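Local structure of porin (Acinetobacter baumannii AB307-0294, 5DL7) at residues 308-313 / 391-396. The protein is an outer membrane beta-barrel of the OprD family that probably acts as a porin, and has been put forward as a channel for vanillate. Sequence-based numbering, arbitrary orientation.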
ATOM      1  N   MET A 308       5.641   6.809  -5.611  1.00 24.37           N
ATOM      2  CA  MET A 308       5.469   5.896  -6.708  1.00 24.45           C
ATOM      3  C   MET A 308       6.739   5.066  -6.962  1.00 26.09           C
ATOM      4  O   MET A 308       6.644   3.838  -7.237  1.00 26.93           O
ATOM      5  CB  MET A 308       4.983   6.569  -7.948  1.00 27.65           C
ATOM      6  CG  MET A 308       3.566   7.088  -7.710  1.00 29.08           C
ATOM      7  SD  MET A 308       3.151   8.308  -9.086  1.00 33.94           S
ATOM      8  CE  MET A 308       3.291   7.327 -10.545  1.00 33.49           C
ATOM      9  N   SER A 309       7.904   5.717  -6.940  1.00 22.98           N
ATOM     10  CA  SER A 309       9.059   5.174  -7.673  1.00 23.00           C
ATOM     11  C   SER A 309      10.176   4.685  -6.687  1.00 23.59           C
ATOM     12  O   SER A 309      11.208   4.249  -7.211  1.00 23.79           O
ATOM     13  CB  SER A 309       9.672   6.190  -8.635  1.00 24.30           C
ATOM     14  OG  SER A 309       8.655   6.587  -9.552  1.00 26.01           O
ATOM     15  N   SER A 310       9.988   4.833  -5.372  1.00 22.55           N
ATOM     16  CA  SER A 310      10.925   4.341  -4.367  1.00 21.04           C
ATOM     17  C   SER A 310      10.177   4.248  -3.065  1.00 24.23           C
ATOM     18  O   SER A 310       9.185   4.963  -2.857  1.00 24.87           O
ATOM     19  CB  SER A 310      12.092   5.350  -4.160  1.00 21.06           C
ATOM     20  OG  SER A 310      12.993   5.045  -3.046  1.00 22.27           O
ATOM     21  N   ASP A 311      10.739   3.518  -2.112  1.00 21.05           N
ATOM     22  CA  ASP A 311      10.214   3.439  -0.769  1.00 21.37           C
ATOM     23  C   ASP A 311      10.685   4.513   0.179  1.00 21.72           C
ATOM     24  O   ASP A 311      10.045   4.632   1.265  1.00 21.81           O
ATOM     25  CB  ASP A 311      10.292   2.046  -0.209  1.00 23.04           C
ATOM     26  CG  ASP A 311      11.559   1.613   0.231  1.00 25.66           C
ATOM     27  OD1 ASP A 311      12.597   2.352   0.332  1.00 26.17           O
ATOM     28  OD2 ASP A 311      11.544   0.647   1.008  1.00 31.42           O
ATOM     29  N   TYR A 312      11.745   5.232  -0.147  1.00 21.04           N
ATOM     30  CA  TYR A 312      12.278   6.342   0.720  1.00 20.41           C
ATOM     31  C   TYR A 312      12.552   5.896   2.139  1.00 20.30           C
ATOM     32  O   TYR A 312      12.654   6.728   3.027  1.00 21.98           O
ATOM     33  CB  TYR A 312      11.370   7.587   0.648  1.00 23.29           C
ATOM     34  CG  TYR A 312      11.517   8.377  -0.605  1.00 21.66           C
ATOM     35  CD1 TYR A 312      10.772   8.073  -1.669  1.00 23.13           C
ATOM     36  CD2 TYR A 312      12.285   9.460  -0.654  1.00 22.27           C
ATOM     37  CE1 TYR A 312      10.911   8.759  -2.899  1.00 21.34           C
ATOM     38  CE2 TYR A 312      12.450  10.199  -1.801  1.00 22.36           C
ATOM     39  CZ  TYR A 312      11.756   9.863  -2.918  1.00 22.70           C
ATOM     40  OH  TYR A 312      11.916  10.519  -4.135  1.00 24.26           O
ATOM     41  N   SER A 313      12.854   4.592   2.346  1.00 19.29           N
ATOM     42  CA  SER A 313      12.962   3.964   3.663  1.00 18.04           C
ATOM     43  C   SER A 313      14.353   3.360   3.935  1.00 18.25           C
ATOM     44  O   SER A 313      14.454   2.394   4.774  1.00 19.83           O
ATOM     45  CB  SER A 313      11.801   2.933   3.889  1.00 20.35           C
ATOM     46  OG  SER A 313      10.493   3.613   3.728  1.00 21.49           O
ATOM     47  N   SER A 391       5.364  10.438 -12.183  1.00 23.98           N
ATOM     48  CA  SER A 391       6.458  10.610 -11.251  1.00 24.42           C
ATOM     49  C   SER A 391       7.749  10.832 -12.118  1.00 26.89           C
ATOM     50  O   SER A 391       8.079   9.993 -12.913  1.00 27.93           O
ATOM     51  CB  SER A 391       6.603   9.448 -10.388  1.00 26.35           C
ATOM     52  OG  SER A 391       7.875   9.338  -9.754  1.00 27.24           O
ATOM     53  N   HIS A 392       8.468  11.890 -11.827  1.00 22.06           N
ATOM     54  CA  HIS A 392       9.820  12.039 -12.354  1.00 23.72           C
ATOM     55  C   HIS A 392      10.697  11.761 -11.097  1.00 23.48           C
ATOM     56  O   HIS A 392      10.776  12.579 -10.173  1.00 22.49           O
ATOM     57  CB  HIS A 392      10.075  13.538 -12.812  1.00 27.52           C
ATOM     58  CG  HIS A 392      11.550  13.832 -13.199  1.00 30.44           C
ATOM     59  ND1 HIS A 392      12.322  12.978 -13.932  1.00 39.94           N
ATOM     60  CD2 HIS A 392      12.404  14.855 -12.839  1.00 33.07           C
ATOM     61  CE1 HIS A 392      13.545  13.494 -14.124  1.00 36.06           C
ATOM     62  NE2 HIS A 392      13.623  14.612 -13.427  1.00 37.65           N
ATOM     63  N   TYR A 393      11.424  10.688 -11.206  1.00 22.52           N
ATOM     64  CA  TYR A 393      12.231  10.141 -10.121  1.00 22.43           C
ATOM     65  C   TYR A 393      13.689  10.057 -10.522  1.00 23.62           C
ATOM     66  O   TYR A 393      14.059   9.555 -11.610  1.00 23.69           O
ATOM     67  CB  TYR A 393      11.684   8.733  -9.742  1.00 21.74           C
ATOM     68  CG  TYR A 393      12.567   8.071  -8.704  1.00 21.77           C
ATOM     69  CD1 TYR A 393      12.607   8.476  -7.396  1.00 23.11           C
ATOM     70  CD2 TYR A 393      13.360   6.977  -9.129  1.00 22.03           C
ATOM     71  CE1 TYR A 393      13.486   7.835  -6.489  1.00 20.63           C
ATOM     72  CE2 TYR A 393      14.244   6.373  -8.222  1.00 21.84           C
ATOM     73  CZ  TYR A 393      14.239   6.775  -6.922  1.00 19.68           C
ATOM     74  OH  TYR A 393      15.183   6.168  -5.987  1.00 20.80           O
ATOM     75  N   ARG A 394      14.571  10.563  -9.631  1.00 22.34           N
ATOM     76  CA  ARG A 394      16.000  10.427  -9.901  1.00 23.45           C
ATOM     77  C   ARG A 394      16.697   9.888  -8.657  1.00 23.61           C
ATOM     78  O   ARG A 394      16.316  10.237  -7.477  1.00 22.86           O
ATOM     79  CB  ARG A 394      16.570  11.762 -10.136  1.00 25.87           C
ATOM     80  CG  ARG A 394      15.946  12.645 -11.224  1.00 29.03           C
ATOM     81  CD  ARG A 394      16.665  14.039 -11.286  1.00 32.08           C
ATOM     82  NE  ARG A 394      16.493  14.848 -10.040  1.00 32.33           N
ATOM     83  CZ  ARG A 394      17.216  15.911  -9.803  1.00 38.12           C
ATOM     84  NH1 ARG A 394      17.140  16.595  -8.711  1.00 33.59           N
ATOM     85  NH2 ARG A 394      18.098  16.310 -10.777  1.00 43.72           N
ATOM     86  N   ASN A 395      17.764   9.143  -8.898  1.00 23.18           N
ATOM     87  CA  ASN A 395      18.663   8.855  -7.783  1.00 22.99           C
ATOM     88  C   ASN A 395      20.082   8.730  -8.287  1.00 26.97           C
ATOM     89  O   ASN A 395      20.275   8.699  -9.546  1.00 25.26           O
ATOM     90  CB  ASN A 395      18.239   7.591  -6.947  1.00 23.20           C
ATOM     91  CG  ASN A 395      18.463   6.278  -7.642  1.00 24.68           C
ATOM     92  OD1 ASN A 395      19.476   6.077  -8.361  1.00 24.15           O
ATOM     93  ND2 ASN A 395      17.534   5.377  -7.484  1.00 25.88           N
ATOM     94  N   ASP A 396      21.076   8.706  -7.392  1.00 23.63           N
ATOM     95  CA  ASP A 396      22.447   8.545  -7.796  1.00 25.15           C
ATOM     96  C   ASP A 396      22.966   7.160  -7.260  1.00 24.51           C
ATOM     97  O   ASP A 396      24.166   6.953  -7.049  1.00 24.34           O
ATOM     98  CB  ASP A 396      23.315   9.704  -7.324  1.00 26.52           C
ATOM     99  CG  ASP A 396      23.469   9.832  -5.792  1.00 29.74           C
ATOM    100  OD1 ASP A 396      22.731   9.091  -5.051  1.00 24.38           O
ATOM    101  OD2 ASP A 396      24.215  10.720  -5.309  1.00 34.48           O
TER
HETATM  102  O   HOH W   1       8.073   8.857  -6.988  1.00 25.90           O
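A loop of this OprD-family barrel packs against the wall where S309 meets Y393: segment 308-313, from the long connection between strands 278-288 and 318-327, lies against the alternate side chains S391 and Y393 at the end of strand 384-395.

The backbones come close at S309, whose CB sits 3.4 Å from CB of Y393, an approach that suits so small a residue. From there S309 OG lies 2.9 Å from S391 OG. A water bridges the two segments, accepting from S309 N at 3.1 Å and lying 2.8 Å from S391 OG. S309 OG is also hydrogen-bonded to the carboxylate of E408, on the neighbouring strand 406-418. M308 flanks this polar cluster: its chain bends at chi3 (60°) and lays SD and CE beside S391 CB, with SD at 3.9 Å.

Y393 carries the other half. With CG anti to the backbone N (chi1 175°), its ring extends along the loop. The carbonyl O of S309 lies over one face, 3.8 Å above the ring plane and offset toward the rim, while Y312 OH comes in at the ring edge, 3.9 Å from Y393 CE1. S310 CB also touches Y393 CE1, and S310 OG accepts from Y312 N in an ST turn that shapes the loop here. Beyond the ring, Y393 OH accepts a nearly straight bond from N395 ND2 (171°).

Small serines thus let the loop come close to the flat Y393 ring, while hydroxyls let the buried polar ends pair with the strands on either side of 384-395: Y393 OH and S310 OG both bond to the carboxylate of E365 and Y312 OH to S367 on strand 363-375, opposite the E408 that holds S309.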